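Local coordinates for protein purine nucleoside phosphorylase (Caulobacter vibrioides, PDB 1XFJ) that probably acts as a purine nucleoside phosphorylase of the YfiH/LACC1 family, splitting nucleosides such as inosine with phosphate and deaminating adenosine, at residues C186-F192 against A208-R213; W134-L138 against F178-F182; P156-G161 against A217-E223. One frame throughout, in Å; residues are numbered along the deposited sequence.

Interaction 1. Residues C186-F192 against A208-R213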
loop_
_atom_site.group_PDB
_atom_site.type_symbol
_atom_site.label_atom_id
_atom_site.label_comp_id
_atom_site.label_asym_id
_atom_site.label_seq_id
_atom_site.Cartn_x
_atom_site.Cartn_y
_atom_site.Cartn_z
ATOM N N CYS A 186 1.204 -17.766 -12.294
ATOM C CA CYS A 186 1.763 -18.004 -10.969
ATOM C C CYS A 186 1.281 -19.348 -10.440
ATOM O O CYS A 186 0.285 -19.432 -9.724
ATOM C CB CYS A 186 1.359 -16.887 -10.001
ATOM S SG CYS A 186 2.249 -16.930 -8.420
ATOM N N PRO A 187 1.992 -20.425 -10.799
ATOM C CA PRO A 187 1.661 -21.787 -10.379
ATOM C C PRO A 187 1.284 -21.917 -8.906
ATOM O O PRO A 187 2.009 -21.453 -8.022
ATOM C CB PRO A 187 2.929 -22.560 -10.720
ATOM C CG PRO A 187 3.382 -21.885 -11.971
ATOM C CD PRO A 187 3.213 -20.417 -11.627
ATOM N N GLY A 188 0.136 -22.541 -8.656
ATOM C CA GLY A 188 -0.319 -22.750 -7.292
ATOM C C GLY A 188 -1.128 -21.626 -6.675
ATOM O O GLY A 188 -1.644 -21.774 -5.566
ATOM N N SER A 189 -1.253 -20.509 -7.383
ATOM C CA SER A 189 -1.999 -19.370 -6.861
ATOM C C SER A 189 -3.501 -19.604 -6.878
ATOM O O SER A 189 -4.263 -18.784 -6.377
ATOM C CB SER A 189 -1.676 -18.110 -7.667
ATOM O OG SER A 189 -2.077 -18.260 -9.018
ATOM N N GLY A 190 -3.923 -20.723 -7.459
ATOM C CA GLY A 190 -5.343 -21.021 -7.518
ATOM C C GLY A 190 -5.957 -21.208 -6.145
ATOM O O GLY A 190 -7.178 -21.141 -5.991
ATOM N N ARG A 191 -5.111 -21.440 -5.144
ATOM C CA ARG A 191 -5.580 -21.646 -3.777
ATOM C C ARG A 191 -6.049 -20.347 -3.118
ATOM O O ARG A 191 -6.652 -20.369 -2.038
ATOM C CB ARG A 191 -4.475 -22.295 -2.932
ATOM C CG ARG A 191 -3.223 -21.448 -2.715
ATOM C CD ARG A 191 -2.231 -22.221 -1.847
ATOM N NE ARG A 191 -1.091 -21.425 -1.391
ATOM C CZ ARG A 191 -0.061 -21.065 -2.152
ATOM N NH1 ARG A 191 -0.009 -21.425 -3.428
ATOM N NH2 ARG A 191 0.926 -20.349 -1.629
ATOM N N PHE A 192 -5.782 -19.222 -3.773
ATOM C CA PHE A 192 -6.184 -17.921 -3.247
ATOM C C PHE A 192 -7.495 -17.456 -3.867
ATOM O O PHE A 192 -7.884 -16.291 -3.738
ATOM C CB PHE A 192 -5.079 -16.895 -3.498
ATOM C CG PHE A 192 -3.795 -17.221 -2.795
ATOM C CD1 PHE A 192 -3.733 -17.221 -1.405
ATOM C CD2 PHE A 192 -2.659 -17.569 -3.516
ATOM C CE1 PHE A 192 -2.560 -17.563 -0.745
ATOM C CE2 PHE A 192 -1.479 -17.913 -2.863
ATOM C CZ PHE A 192 -1.429 -17.910 -1.477
ATOM N N ALA A 208 -3.885 -12.513 1.140
ATOM C CA ALA A 208 -3.247 -13.811 1.306
ATOM C C ALA A 208 -2.216 -14.028 0.203
ATOM O O ALA A 208 -1.146 -14.594 0.441
ATOM C CB ALA A 208 -4.291 -14.923 1.295
ATOM N N PHE A 209 -2.527 -13.571 -1.005
ATOM C CA PHE A 209 -1.592 -13.732 -2.110
ATOM C C PHE A 209 -0.347 -12.886 -1.863
ATOM O O PHE A 209 0.772 -13.325 -2.117
ATOM C CB PHE A 209 -2.221 -13.309 -3.435
ATOM C CG PHE A 209 -1.293 -13.460 -4.606
ATOM C CD1 PHE A 209 -0.944 -14.724 -5.071
ATOM C CD2 PHE A 209 -0.728 -12.343 -5.213
ATOM C CE1 PHE A 209 -0.042 -14.876 -6.124
ATOM C CE2 PHE A 209 0.176 -12.483 -6.266
ATOM C CZ PHE A 209 0.520 -13.752 -6.722
ATOM N N VAL A 210 -0.548 -11.667 -1.373
ATOM C CA VAL A 210 0.571 -10.777 -1.087
ATOM C C VAL A 210 1.437 -11.345 0.041
ATOM O O VAL A 210 2.663 -11.216 0.012
ATOM C CB VAL A 210 0.069 -9.372 -0.703
ATOM C CG1 VAL A 210 1.237 -8.482 -0.311
ATOM C CG2 VAL A 210 -0.682 -8.761 -1.883
ATOM N N LEU A 211 0.805 -11.969 1.032
ATOM C CA LEU A 211 1.561 -12.567 2.133
ATOM C C LEU A 211 2.409 -13.706 1.573
ATOM O O LEU A 211 3.528 -13.943 2.032
ATOM C CB LEU A 211 0.618 -13.088 3.223
ATOM C CG LEU A 211 0.003 -12.013 4.130
ATOM C CD1 LEU A 211 -1.091 -12.626 4.995
ATOM C CD2 LEU A 211 1.088 -11.385 5.001
ATOM N N ASP A 212 1.875 -14.397 0.567
ATOM C CA ASP A 212 2.598 -15.492 -0.073
ATOM C C ASP A 212 3.814 -14.932 -0.813
ATOM O O ASP A 212 4.881 -15.547 -0.826
ATOM C CB ASP A 212 1.691 -16.228 -1.067
ATOM C CG ASP A 212 2.450 -17.248 -1.908
ATOM O OD1 ASP A 212 2.832 -18.307 -1.371
ATOM O OD2 ASP A 212 2.669 -16.981 -3.108
ATOM N N ARG A 213 3.650 -13.765 -1.431
ATOM C CA ARG A 213 4.750 -13.141 -2.158
ATOM C C ARG A 213 5.851 -12.740 -1.178
ATOM O O ARG A 213 7.040 -12.894 -1.469
ATOM C CB ARG A 213 4.263 -11.909 -2.931
ATOM C CG ARG A 213 3.297 -12.207 -4.077
ATOM C CD ARG A 213 3.941 -13.052 -5.170
ATOM N NE ARG A 213 4.027 -14.467 -4.813
ATOM C CZ ARG A 213 4.671 -15.378 -5.537
ATOM N NH1 ARG A 213 5.291 -15.021 -6.656
ATOM N NH2 ARG A 213 4.693 -16.647 -5.149
#
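The ring of F192 lies flat against the first turn of the 208-213 helical segment, with F209 CA 4.0 Å from the F192 ring centroid and almost exactly on the ring normal, a CH-pi contact. CG of F192 stands anti to the carbonyl carbon (chi1 -63°), which swings the ring onto the helix backbone; its CD1 then meets A208 CB at 3.6 Å and its CZ meets D212 CB at 3.6 Å, so the ring spans one helical turn. The opposite face carries R191 CG over its centre, leaving the phenyl group sandwiched between an arginine chain and the helix. F209 turns an edge toward F192 in an offset edge-to-face pair, planes 80° apart, with F209 CD1 3.7 Å from F192 CD2. Farther round that same F209 rim sits the sulfur of C186, SG to CE1 3.8 Å, nearly in the ring plane; this sulfur also rests over one face of the R213 guanidinium.

At the outer edge R191 reaches across with an extended chain, and its NH2 makes a salt bridge to D212 OD1 at 2.8 Å, the guanidinium standing nearly perpendicular to the carboxylate. D212 OD2 takes R213 NH2 on its syn side, though tilted from the carboxylate plane, so two guanidinium groups share one carboxylate in a salt-bridge network.

The turn 186-189 follows helix 176-185, and S189 OG lies within hydrogen-bonding distance of both F182 O and C186 O. C186 touches L138 and F209 touches A137 of helix 134-139, while V210 and L211 on helix 206-216 pack onto strands 115-121 and 160-163.

Interaction 2. Residues W134-L138 against F178-F182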
loop_
_atom_site.group_PDB
_atom_site.type_symbol
_atom_site.label_atom_id
_atom_site.label_comp_id
_atom_site.label_asym_id
_atom_site.label_seq_id
_atom_site.Cartn_x
_atom_site.Cartn_y
_atom_site.Cartn_z
ATOM N N TRP A 134 -3.336 -6.153 -7.900
ATOM C CA TRP A 134 -3.210 -7.514 -8.407
ATOM C C TRP A 134 -2.091 -7.641 -9.437
ATOM O O TRP A 134 -1.365 -8.631 -9.448
ATOM C CB TRP A 134 -4.537 -8.015 -9.007
ATOM C CG TRP A 134 -4.958 -7.358 -10.292
ATOM C CD1 TRP A 134 -5.839 -6.322 -10.437
ATOM C CD2 TRP A 134 -4.523 -7.703 -11.613
ATOM N NE1 TRP A 134 -5.978 -6.001 -11.770
ATOM C CE2 TRP A 134 -5.181 -6.834 -12.511
ATOM C CE3 TRP A 134 -3.638 -8.664 -12.126
ATOM C CZ2 TRP A 134 -4.983 -6.896 -13.896
ATOM C CZ3 TRP A 134 -3.440 -8.725 -13.501
ATOM C CH2 TRP A 134 -4.112 -7.844 -14.371
ATOM N N ARG A 135 -1.938 -6.628 -10.286
ATOM C CA ARG A 135 -0.910 -6.662 -11.321
ATOM C C ARG A 135 0.496 -6.625 -10.736
ATOM O O ARG A 135 1.334 -7.464 -11.070
ATOM C CB ARG A 135 -1.101 -5.500 -12.303
ATOM C CG ARG A 135 -0.226 -5.591 -13.554
ATOM C CD ARG A 135 -0.477 -4.415 -14.502
ATOM N NE ARG A 135 -1.831 -4.422 -15.056
ATOM C CZ ARG A 135 -2.242 -5.221 -16.037
ATOM N NH1 ARG A 135 -1.408 -6.092 -16.593
ATOM N NH2 ARG A 135 -3.497 -5.147 -16.465
ATOM N N GLY A 136 0.752 -5.653 -9.863
ATOM C CA GLY A 136 2.065 -5.549 -9.250
ATOM C C GLY A 136 2.404 -6.797 -8.457
ATOM O O GLY A 136 3.518 -7.317 -8.534
ATOM N N ALA A 137 1.439 -7.289 -7.688
ATOM C CA ALA A 137 1.658 -8.486 -6.888
ATOM C C ALA A 137 2.013 -9.674 -7.778
ATOM O O ALA A 137 2.957 -10.417 -7.498
ATOM C CB ALA A 137 0.416 -8.803 -6.071
ATOM N N LEU A 138 1.261 -9.847 -8.860
ATOM C CA LEU A 138 1.509 -10.958 -9.770
ATOM C C LEU A 138 2.869 -10.850 -10.456
ATOM O O LEU A 138 3.590 -11.844 -10.582
ATOM C CB LEU A 138 0.413 -11.022 -10.837
ATOM C CG LEU A 138 0.584 -12.122 -11.886
ATOM C CD1 LEU A 138 0.519 -13.486 -11.210
ATOM C CD2 LEU A 138 -0.505 -11.993 -12.944
ATOM N N PHE A 178 -9.289 -13.505 -15.169
ATOM C CA PHE A 178 -8.455 -13.099 -14.038
ATOM C C PHE A 178 -7.934 -14.364 -13.363
ATOM O O PHE A 178 -6.735 -14.509 -13.118
ATOM C CB PHE A 178 -9.297 -12.292 -13.045
ATOM C CG PHE A 178 -8.509 -11.688 -11.914
ATOM C CD1 PHE A 178 -8.115 -10.354 -11.957
ATOM C CD2 PHE A 178 -8.194 -12.442 -10.788
ATOM C CE1 PHE A 178 -7.423 -9.777 -10.890
ATOM C CE2 PHE A 178 -7.504 -11.880 -9.718
ATOM C CZ PHE A 178 -7.118 -10.541 -9.769
ATOM N N LEU A 179 -8.853 -15.277 -13.066
ATOM C CA LEU A 179 -8.511 -16.550 -12.436
ATOM C C LEU A 179 -7.460 -17.299 -13.243
ATOM O O LEU A 179 -6.425 -17.721 -12.722
ATOM C CB LEU A 179 -9.759 -17.431 -12.328
ATOM C CG LEU A 179 -9.446 -18.900 -12.022
ATOM C CD1 LEU A 179 -8.917 -19.013 -10.602
ATOM C CD2 LEU A 179 -10.692 -19.749 -12.207
ATOM N N HIS A 180 -7.739 -17.463 -14.528
ATOM C CA HIS A 180 -6.837 -18.185 -15.409
ATOM C C HIS A 180 -5.478 -17.512 -15.550
ATOM O O HIS A 180 -4.459 -18.192 -15.660
ATOM C CB HIS A 180 -7.512 -18.380 -16.766
ATOM C CG HIS A 180 -8.751 -19.219 -16.695
ATOM N ND1 HIS A 180 -9.749 -19.161 -17.644
ATOM C CD2 HIS A 180 -9.159 -20.128 -15.777
ATOM C CE1 HIS A 180 -10.720 -19.992 -17.312
ATOM N NE2 HIS A 180 -10.387 -20.592 -16.183
ATOM N N ARG A 181 -5.452 -16.183 -15.530
ATOM C CA ARG A 181 -4.186 -15.465 -15.642
ATOM C C ARG A 181 -3.286 -15.848 -14.471
ATOM O O ARG A 181 -2.107 -16.148 -14.653
ATOM C CB ARG A 181 -4.418 -13.951 -15.636
ATOM C CG ARG A 181 -3.136 -13.142 -15.792
ATOM C CD ARG A 181 -3.388 -11.642 -15.716
ATOM N NE ARG A 181 -4.272 -11.173 -16.780
ATOM C CZ ARG A 181 -5.503 -10.711 -16.582
ATOM N NH1 ARG A 181 -6.006 -10.652 -15.354
ATOM N NH2 ARG A 181 -6.233 -10.306 -17.612
ATOM N N PHE A 182 -3.845 -15.834 -13.264
ATOM C CA PHE A 182 -3.076 -16.189 -12.076
ATOM C C PHE A 182 -2.677 -17.659 -12.054
ATOM O O PHE A 182 -1.539 -17.993 -11.725
ATOM C CB PHE A 182 -3.859 -15.862 -10.801
ATOM C CG PHE A 182 -3.665 -14.455 -10.320
ATOM C CD1 PHE A 182 -4.268 -13.390 -10.979
ATOM C CD2 PHE A 182 -2.828 -14.191 -9.241
ATOM C CE1 PHE A 182 -4.039 -12.075 -10.577
ATOM C CE2 PHE A 182 -2.590 -12.878 -8.828
ATOM C CZ PHE A 182 -3.196 -11.819 -9.499
#
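W134 presents one face of its indole to F178, whose CE1 stands 3.5 Å from W134 CG. R135 CB lies over the opposite face, toward the rim, and the R135 guanidinium turns one of its own faces to W134 CH2. The pair with F178 is edge-to-face: the phenyl edge of F178 points at the five-membered ring, centroids 5.0 Å apart and planes at 63°. Here the indole CG sits between the backbone N and the carbonyl carbon (chi1 70°), which brings the indole face to F178.

The six-membered end of the indole runs on to R181. The tip carbon W134 CH2 lies over one face of that guanidinium, 3.5 Å from R181 NH1, with the two planes not far from parallel. The arginine chain bends at chi3, and its aliphatic part is used as well, R181 CD approaching W134 CZ3 at 3.7 Å and packing against L138 CD2.

F182 meets both L138 and W134. L138 CD1 lies over its ring face in a CH-pi contact, 4.2 Å from the F182 centroid, and L138 CB approaches F182 CZ. The same ring comes obliquely against W134, its CE1 3.8 Å from W134 CE3. No hydrogen bond joins the two segments, and the union is entirely one of aromatic, aliphatic and guanidinium surfaces. F178 and F182 also meet F204, and F182 meets F209, extending the aromatic cluster.

The two segments run nearly parallel, 15° apart, but their axes are 12.2 Å from each other, so bulky side chains fill the gap instead of close backbone packing. This is plain helix-helix packing through an aromatic core, joining helix 134-139, which directly follows strand 126-132 of the six-stranded sheet, to helix 176-185.

Interaction 3. Residues P156-G161 against A217-E223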
loop_
_atom_site.group_PDB
_atom_site.type_symbol
_atom_site.label_atom_id
_atom_site.label_comp_id
_atom_site.label_asym_id
_atom_site.label_seq_id
_atom_site.Cartn_x
_atom_site.Cartn_y
_atom_site.Cartn_z
ATOM N N PRO A 156 17.033 -10.318 3.572
ATOM C CA PRO A 156 15.678 -10.873 3.523
ATOM C C PRO A 156 15.231 -11.492 4.847
ATOM O O PRO A 156 14.178 -11.153 5.382
ATOM C CB PRO A 156 15.776 -11.913 2.409
ATOM C CG PRO A 156 16.757 -11.288 1.467
ATOM C CD PRO A 156 17.825 -10.758 2.408
ATOM N N ALA A 157 16.048 -12.396 5.376
ATOM C CA ALA A 157 15.728 -13.091 6.620
ATOM C C ALA A 157 15.568 -12.202 7.853
ATOM O O ALA A 157 15.223 -12.694 8.927
ATOM C CB ALA A 157 16.778 -14.167 6.893
ATOM N N ASN A 158 15.815 -10.905 7.715
ATOM C CA ASN A 158 15.670 -10.008 8.855
ATOM C C ASN A 158 14.614 -8.939 8.600
ATOM O O ASN A 158 14.455 -8.009 9.389
ATOM C CB ASN A 158 17.004 -9.335 9.177
ATOM C CG ASN A 158 17.130 -8.979 10.645
ATOM O OD1 ASN A 158 17.153 -9.862 11.505
ATOM N ND2 ASN A 158 17.203 -7.686 10.940
ATOM N N ILE A 159 13.883 -9.081 7.498
ATOM C CA ILE A 159 12.854 -8.113 7.140
ATOM C C ILE A 159 11.470 -8.457 7.679
ATOM O O ILE A 159 11.075 -9.622 7.711
ATOM C CB ILE A 159 12.747 -7.969 5.595
ATOM C CG1 ILE A 159 14.001 -7.293 5.045
ATOM C CG2 ILE A 159 11.495 -7.170 5.222
ATOM C CD1 ILE A 159 14.093 -7.320 3.526
ATOM N N THR A 160 10.749 -7.431 8.124
ATOM C CA THR A 160 9.381 -7.601 8.600
ATOM C C THR A 160 8.523 -6.893 7.552
ATOM O O THR A 160 8.845 -5.779 7.126
ATOM C CB THR A 160 9.157 -6.942 9.984
ATOM O OG1 THR A 160 9.863 -7.681 10.987
ATOM C CG2 THR A 160 7.673 -6.922 10.342
ATOM N N GLY A 161 7.452 -7.551 7.122
ATOM C CA GLY A 161 6.577 -6.970 6.119
ATOM C C GLY A 161 5.122 -7.097 6.517
ATOM O O GLY A 161 4.662 -8.179 6.885
ATOM N N ALA A 217 9.630 -14.175 -0.959
ATOM C CA ALA A 217 10.741 -13.230 -1.036
ATOM C C ALA A 217 11.672 -13.348 0.175
ATOM O O ALA A 217 12.611 -12.567 0.325
ATOM C CB ALA A 217 10.210 -11.802 -1.142
ATOM N N GLY A 218 11.403 -14.321 1.040
ATOM C CA GLY A 218 12.240 -14.513 2.212
ATOM C C GLY A 218 11.821 -13.749 3.456
ATOM O O GLY A 218 12.523 -13.779 4.467
ATOM N N VAL A 219 10.683 -13.066 3.393
ATOM C CA VAL A 219 10.185 -12.301 4.537
ATOM C C VAL A 219 9.439 -13.249 5.467
ATOM O O VAL A 219 8.313 -13.665 5.181
ATOM C CB VAL A 219 9.250 -11.163 4.073
ATOM C CG1 VAL A 219 8.760 -10.359 5.271
ATOM C CG2 VAL A 219 9.992 -10.260 3.097
ATOM N N GLU A 220 10.076 -13.574 6.589
ATOM C CA GLU A 220 9.531 -14.518 7.557
ATOM C C GLU A 220 8.586 -13.947 8.611
ATOM O O GLU A 220 7.804 -14.687 9.207
ATOM C CB GLU A 220 10.688 -15.251 8.242
ATOM C CG GLU A 220 11.623 -15.950 7.259
ATOM C CD GLU A 220 12.751 -16.700 7.941
ATOM O OE1 GLU A 220 12.456 -17.585 8.772
ATOM O OE2 GLU A 220 13.930 -16.408 7.644
ATOM N N ARG A 221 8.667 -12.642 8.848
ATOM C CA ARG A 221 7.806 -11.978 9.825
ATOM C C ARG A 221 6.822 -11.132 9.038
ATOM O O ARG A 221 7.183 -10.090 8.497
ATOM C CB ARG A 221 8.646 -11.099 10.748
ATOM C CG ARG A 221 9.641 -11.892 11.569
ATOM C CD ARG A 221 10.668 -10.998 12.242
ATOM N NE ARG A 221 11.534 -11.777 13.120
ATOM C CZ ARG A 221 11.154 -12.267 14.297
ATOM N NH1 ARG A 221 9.925 -12.050 14.741
ATOM N NH2 ARG A 221 11.998 -12.986 15.020
ATOM N N ARG A 222 5.572 -11.577 8.990
ATOM C CA ARG A 222 4.567 -10.880 8.206
ATOM C C ARG A 222 3.157 -11.037 8.753
ATOM O O ARG A 222 2.891 -11.899 9.593
ATOM C CB ARG A 222 4.603 -11.425 6.781
ATOM C CG ARG A 222 4.473 -12.942 6.744
ATOM C CD ARG A 222 4.653 -13.528 5.353
ATOM N NE ARG A 222 4.327 -14.954 5.335
ATOM C CZ ARG A 222 5.177 -15.931 5.636
ATOM N NH1 ARG A 222 6.432 -15.658 5.976
ATOM N NH2 ARG A 222 4.764 -17.192 5.613
ATOM N N GLU A 223 2.258 -10.196 8.255
ATOM C CA GLU A 223 0.858 -10.251 8.647
ATOM C C GLU A 223 0.034 -9.248 7.856
ATOM O O GLU A 223 0.573 -8.324 7.243
ATOM C CB GLU A 223 0.686 -9.942 10.135
ATOM C CG GLU A 223 0.804 -8.464 10.464
ATOM C CD GLU A 223 -0.072 -8.043 11.631
ATOM O OE1 GLU A 223 -0.107 -6.832 11.937
ATOM O OE2 GLU A 223 -0.728 -8.915 12.239
HETATM O O HOH W 1 12.327 -12.157 7.457
#
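A parallel strand pairing joins these segments: G161 and R222 face each other where strand 160-163 meets strand 221-224, an edge strand of the six-stranded mixed sheet within this chain. G161 N gives a bond of 2.9 Å to R221 O, straight at 166°, while E223 N returns a weak one to G161 O. R222 CA adds a CA-H...O contact at 3.0 Å to the same G161 O.

Before the strands meet, a water bridges the approaching chains. It accepts from E220 N at 2.8 Å and lies within donating distance of both I159 O, at 2.8 Å, and P156 O, thereby joining backbone groups that do not bond directly.

G218 ends helix 206-216 with a Schellman motif, its positive phi turning the chain toward the sheet. The two segments are thus the entries to adjacent parallel strands, one from a 3-10 turn and the other from a helix end.

V219 packs against I159 and G161. With CG1 anti to the backbone N (chi1 -179°), that methyl lies 3.4 Å from I159 O and close to G161 N, where glycine leaves room for it; CG2 meets I159 CG2 at 4.0 Å. On the other face T160 OG1 rests against R221 CB at 3.6 Å. Chi1 of R222 (53°) sets an extended chain so that NH1 reaches V219 O on a lone pair, tilted from the guanidinium plane; that chain packs on L211 and L214 of helix 206-216.

Of the contact segments, counting from the N terminus, 134-138 comes first, just after strand 126-132, and opens interaction 2; the chain then passes through helix 141-151 to 156-161, the first half of interaction 3. It reaches 178-182, which closes interaction 2 while interaction 3 is still open, so these two cross; they do not touch, their nearest atoms lying about 10 Å apart. Interaction 1 opens at 186-192 and closes at 208-213, wholly within the span of interaction 3, which ends at 217-223. Helix 206-216 links the set: F209 and R213 pack on A137 of interaction 2, and L211 touches R222 and E223 of interaction 3, tying the helical layer to the sheet edge.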